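Local coordinates for Lin0012 protein (PDB 3K17), which probably acts as a phosphomevalonate kinase, using ATP to phosphorylate phosphomevalonate in the mevalonate route to isopentenyl diphosphate, at residues T76-I84 and L147-Q156. Sequence-based numbering, arbitrary orientation.
Sequences TFTAEAINI and LAALSHLVVQ
Phe77 lies between Val155 and His152. Val155 CG1 sits over one face of the phenyl ring, 3.5 Å from its centroid, a CH-pi contact. The imidazole of His152 forms an offset stack with the same ring, the centroids 4.8 Å apart and the planes inclined by 26°, with Phe77 CE1 over the imidazole face near its rim. Ser120 OG of helix 119-135 is hydrogen-bonded to His152 NE2, which helps fix the imidazole's rotation. At the phenyl edge, Gln156 OE1 approaches Phe77 CZ at 3.5 Å, its amide almost coplanar with the ring. The two segments are inclined, at 138° between their N-to-C directions, with axes 8.9 Å apart at closest, and pack in the N-terminal domain of a GHMP kinase fold. Where they come close, Ser151 faces Ala81 and Glu80; no direct hydrogen bond joins the two segments, but a water bridges them, donating to Phe77 O at 2.8 Å and bonding Ser151 OG as well. Glu80 CB and CG slide past Val155 CG2, and the bend at chi2 then turns the carboxylate so that OE2 meets Val154 CG2. Farther along, Ile84 is extended, with CG1 anti to the backbone N (chi1 -168°), and this sends CD1 across Leu150 CB at 3.7 Å, while CG1 meets Leu147 CD2. Leu192 of helix 192-197 touches both Ile84 and Leu150, and His185 of the second subunit packs on Thr76 and Glu80.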
loop_
_atom_site.group_PDB
_atom_site.type_symbol
_atom_site.label_atom_id
_atom_site.label_comp_id
_atom_site.label_asym_id
_atom_site.label_seq_id
_atom_site.Cartn_x
_atom_site.Cartn_y
_atom_site.Cartn_z
ATOM N N THR A 76 -10.092 15.010 13.975
ATOM C CA THR A 76 -10.704 13.863 14.623
ATOM C C THR A 76 -11.647 14.093 15.795
ATOM O O THR A 76 -12.787 13.643 15.742
ATOM C CB THR A 76 -9.630 12.826 15.018
ATOM O OG1 THR A 76 -8.768 12.597 13.898
ATOM C CG2 THR A 76 -10.281 11.501 15.366
ATOM N N PHE A 77 -11.213 14.790 16.842
ATOM C CA PHE A 77 -12.114 14.976 17.976
ATOM C C PHE A 77 -13.416 15.678 17.612
ATOM O O PHE A 77 -14.482 15.201 17.972
ATOM C CB PHE A 77 -11.425 15.728 19.124
ATOM C CG PHE A 77 -10.534 14.853 19.966
ATOM C CD1 PHE A 77 -11.086 13.897 20.822
ATOM C CD2 PHE A 77 -9.151 14.973 19.896
ATOM C CE1 PHE A 77 -10.267 13.065 21.603
ATOM C CE2 PHE A 77 -8.321 14.146 20.674
ATOM C CZ PHE A 77 -8.889 13.190 21.528
ATOM N N THR A 78 -13.334 16.799 16.900
ATOM C CA THR A 78 -14.538 17.536 16.538
ATOM C C THR A 78 -15.371 16.841 15.471
ATOM O O THR A 78 -16.608 16.923 15.492
ATOM C CB THR A 78 -14.207 18.988 16.093
ATOM O OG1 THR A 78 -13.239 18.967 15.038
ATOM C CG2 THR A 78 -13.644 19.776 17.262
ATOM N N ALA A 79 -14.712 16.153 14.541
ATOM C CA ALA A 79 -15.447 15.446 13.499
ATOM C C ALA A 79 -16.256 14.332 14.146
ATOM O O ALA A 79 -17.397 14.086 13.772
ATOM C CB ALA A 79 -14.493 14.854 12.463
ATOM N N GLU A 80 -15.655 13.653 15.116
ATOM C CA GLU A 80 -16.343 12.559 15.790
ATOM C C GLU A 80 -17.564 13.073 16.557
ATOM O O GLU A 80 -18.614 12.437 16.555
ATOM C CB GLU A 80 -15.389 11.851 16.753
ATOM C CG GLU A 80 -15.988 10.654 17.458
ATOM C CD GLU A 80 -16.081 9.428 16.569
ATOM O OE1 GLU A 80 -15.576 9.474 15.430
ATOM O OE2 GLU A 80 -16.653 8.410 17.014
ATOM N N ALA A 81 -17.413 14.218 17.220
ATOM C CA ALA A 81 -18.516 14.806 17.977
ATOM C C ALA A 81 -19.653 15.169 17.023
ATOM O O ALA A 81 -20.816 14.963 17.331
ATOM C CB ALA A 81 -18.041 16.034 18.725
ATOM N N ILE A 82 -19.304 15.702 15.854
ATOM C CA ILE A 82 -20.298 16.069 14.851
ATOM C C ILE A 82 -21.007 14.820 14.316
ATOM O O ILE A 82 -22.226 14.814 14.117
ATOM C CB ILE A 82 -19.626 16.831 13.670
ATOM C CG1 ILE A 82 -19.234 18.235 14.124
ATOM C CG2 ILE A 82 -20.561 16.887 12.465
ATOM C CD1 ILE A 82 -18.389 18.999 13.113
ATOM N N ASN A 83 -20.241 13.758 14.093
ATOM C CA ASN A 83 -20.804 12.517 13.571
ATOM C C ASN A 83 -21.752 11.849 14.570
ATOM O O ASN A 83 -22.851 11.421 14.211
ATOM C CB ASN A 83 -19.670 11.563 13.169
ATOM C CG ASN A 83 -18.926 12.040 11.917
ATOM O OD1 ASN A 83 -17.719 11.797 11.746
ATOM N ND2 ASN A 83 -19.647 12.719 11.036
ATOM N N ILE A 84 -21.338 11.763 15.827
ATOM C CA ILE A 84 -22.192 11.144 16.823
ATOM C C ILE A 84 -23.432 12.011 17.084
ATOM O O ILE A 84 -24.520 11.487 17.293
ATOM C CB ILE A 84 -21.431 10.905 18.145
ATOM C CG1 ILE A 84 -22.248 9.989 19.055
ATOM C CG2 ILE A 84 -21.163 12.234 18.840
ATOM C CD1 ILE A 84 -21.533 9.618 20.342
ATOM N N LEU A 147 -23.030 11.637 25.013
ATOM C CA LEU A 147 -22.634 11.792 23.617
ATOM C C LEU A 147 -21.164 12.224 23.576
ATOM O O LEU A 147 -20.357 11.637 22.865
ATOM C CB LEU A 147 -23.502 12.850 22.930
ATOM C CG LEU A 147 -24.977 12.507 22.699
ATOM C CD1 LEU A 147 -25.722 13.750 22.231
ATOM C CD2 LEU A 147 -25.099 11.380 21.671
ATOM N N ALA A 148 -20.829 13.242 24.365
ATOM C CA ALA A 148 -19.472 13.767 24.420
ATOM C C ALA A 148 -18.465 12.733 24.921
ATOM O O ALA A 148 -17.331 12.660 24.421
ATOM C CB ALA A 148 -19.434 15.013 25.305
ATOM N N ALA A 149 -18.874 11.937 25.905
ATOM C CA ALA A 149 -18.007 10.910 26.472
ATOM C C ALA A 149 -17.728 9.770 25.485
ATOM O O ALA A 149 -16.585 9.317 25.361
ATOM C CB ALA A 149 -18.623 10.350 27.754
ATOM N N LEU A 150 -18.769 9.296 24.804
ATOM C CA LEU A 150 -18.597 8.227 23.820
ATOM C C LEU A 150 -17.677 8.726 22.713
ATOM O O LEU A 150 -16.769 8.024 22.287
ATOM C CB LEU A 150 -19.937 7.828 23.197
ATOM C CG LEU A 150 -20.915 7.011 24.045
ATOM C CD1 LEU A 150 -22.194 6.743 23.260
ATOM C CD2 LEU A 150 -20.257 5.697 24.442
ATOM N N SER A 151 -17.930 9.945 22.249
ATOM C CA SER A 151 -17.129 10.545 21.187
ATOM C C SER A 151 -15.656 10.595 21.573
ATOM O O SER A 151 -14.793 10.075 20.864
ATOM C CB SER A 151 -17.619 11.970 20.892
ATOM O OG SER A 151 -16.840 12.592 19.875
ATOM N N HIS A 152 -15.382 11.214 22.713
ATOM C CA HIS A 152 -14.023 11.387 23.185
ATOM C C HIS A 152 -13.277 10.096 23.517
ATOM O O HIS A 152 -12.087 9.984 23.234
ATOM C CB HIS A 152 -14.013 12.327 24.395
ATOM C CG HIS A 152 -12.658 12.868 24.732
ATOM N ND1 HIS A 152 -11.727 12.156 25.458
ATOM C CD2 HIS A 152 -12.070 14.049 24.423
ATOM C CE1 HIS A 152 -10.625 12.875 25.586
ATOM N NE2 HIS A 152 -10.806 14.028 24.965
ATOM N N LEU A 153 -13.962 9.116 24.094
ATOM C CA LEU A 153 -13.274 7.884 24.454
ATOM C C LEU A 153 -12.841 7.053 23.242
ATOM O O LEU A 153 -11.751 6.493 23.247
ATOM C CB LEU A 153 -14.124 7.054 25.427
ATOM C CG LEU A 153 -15.248 6.121 24.991
ATOM C CD1 LEU A 153 -14.660 4.844 24.399
ATOM C CD2 LEU A 153 -16.106 5.780 26.220
ATOM N N VAL A 154 -13.652 6.971 22.192
ATOM C CA VAL A 154 -13.186 6.190 21.050
ATOM C C VAL A 154 -12.072 6.923 20.288
ATOM O O VAL A 154 -11.241 6.288 19.642
ATOM C CB VAL A 154 -14.339 5.801 20.080
ATOM C CG1 VAL A 154 -15.377 4.962 20.835
ATOM C CG2 VAL A 154 -14.969 7.034 19.469
ATOM N N VAL A 155 -12.033 8.254 20.362
ATOM C CA VAL A 155 -10.962 8.975 19.667
ATOM C C VAL A 155 -9.674 8.926 20.496
ATOM O O VAL A 155 -8.602 8.607 19.988
ATOM C CB VAL A 155 -11.327 10.445 19.397
ATOM C CG1 VAL A 155 -10.123 11.173 18.795
ATOM C CG2 VAL A 155 -12.508 10.514 18.439
ATOM N N GLN A 156 -9.782 9.241 21.779
ATOM C CA GLN A 156 -8.620 9.205 22.652
ATOM C C GLN A 156 -8.119 7.757 22.814
ATOM O O GLN A 156 -6.924 7.516 22.894
ATOM C CB GLN A 156 -8.987 9.801 24.016
ATOM C CG GLN A 156 -7.861 9.829 25.040
ATOM C CD GLN A 156 -6.668 10.645 24.581
ATOM O OE1 GLN A 156 -6.817 11.666 23.907
ATOM N NE2 GLN A 156 -5.473 10.206 24.959
HETATM O O HOH W 1 -14.601 13.850 20.395
#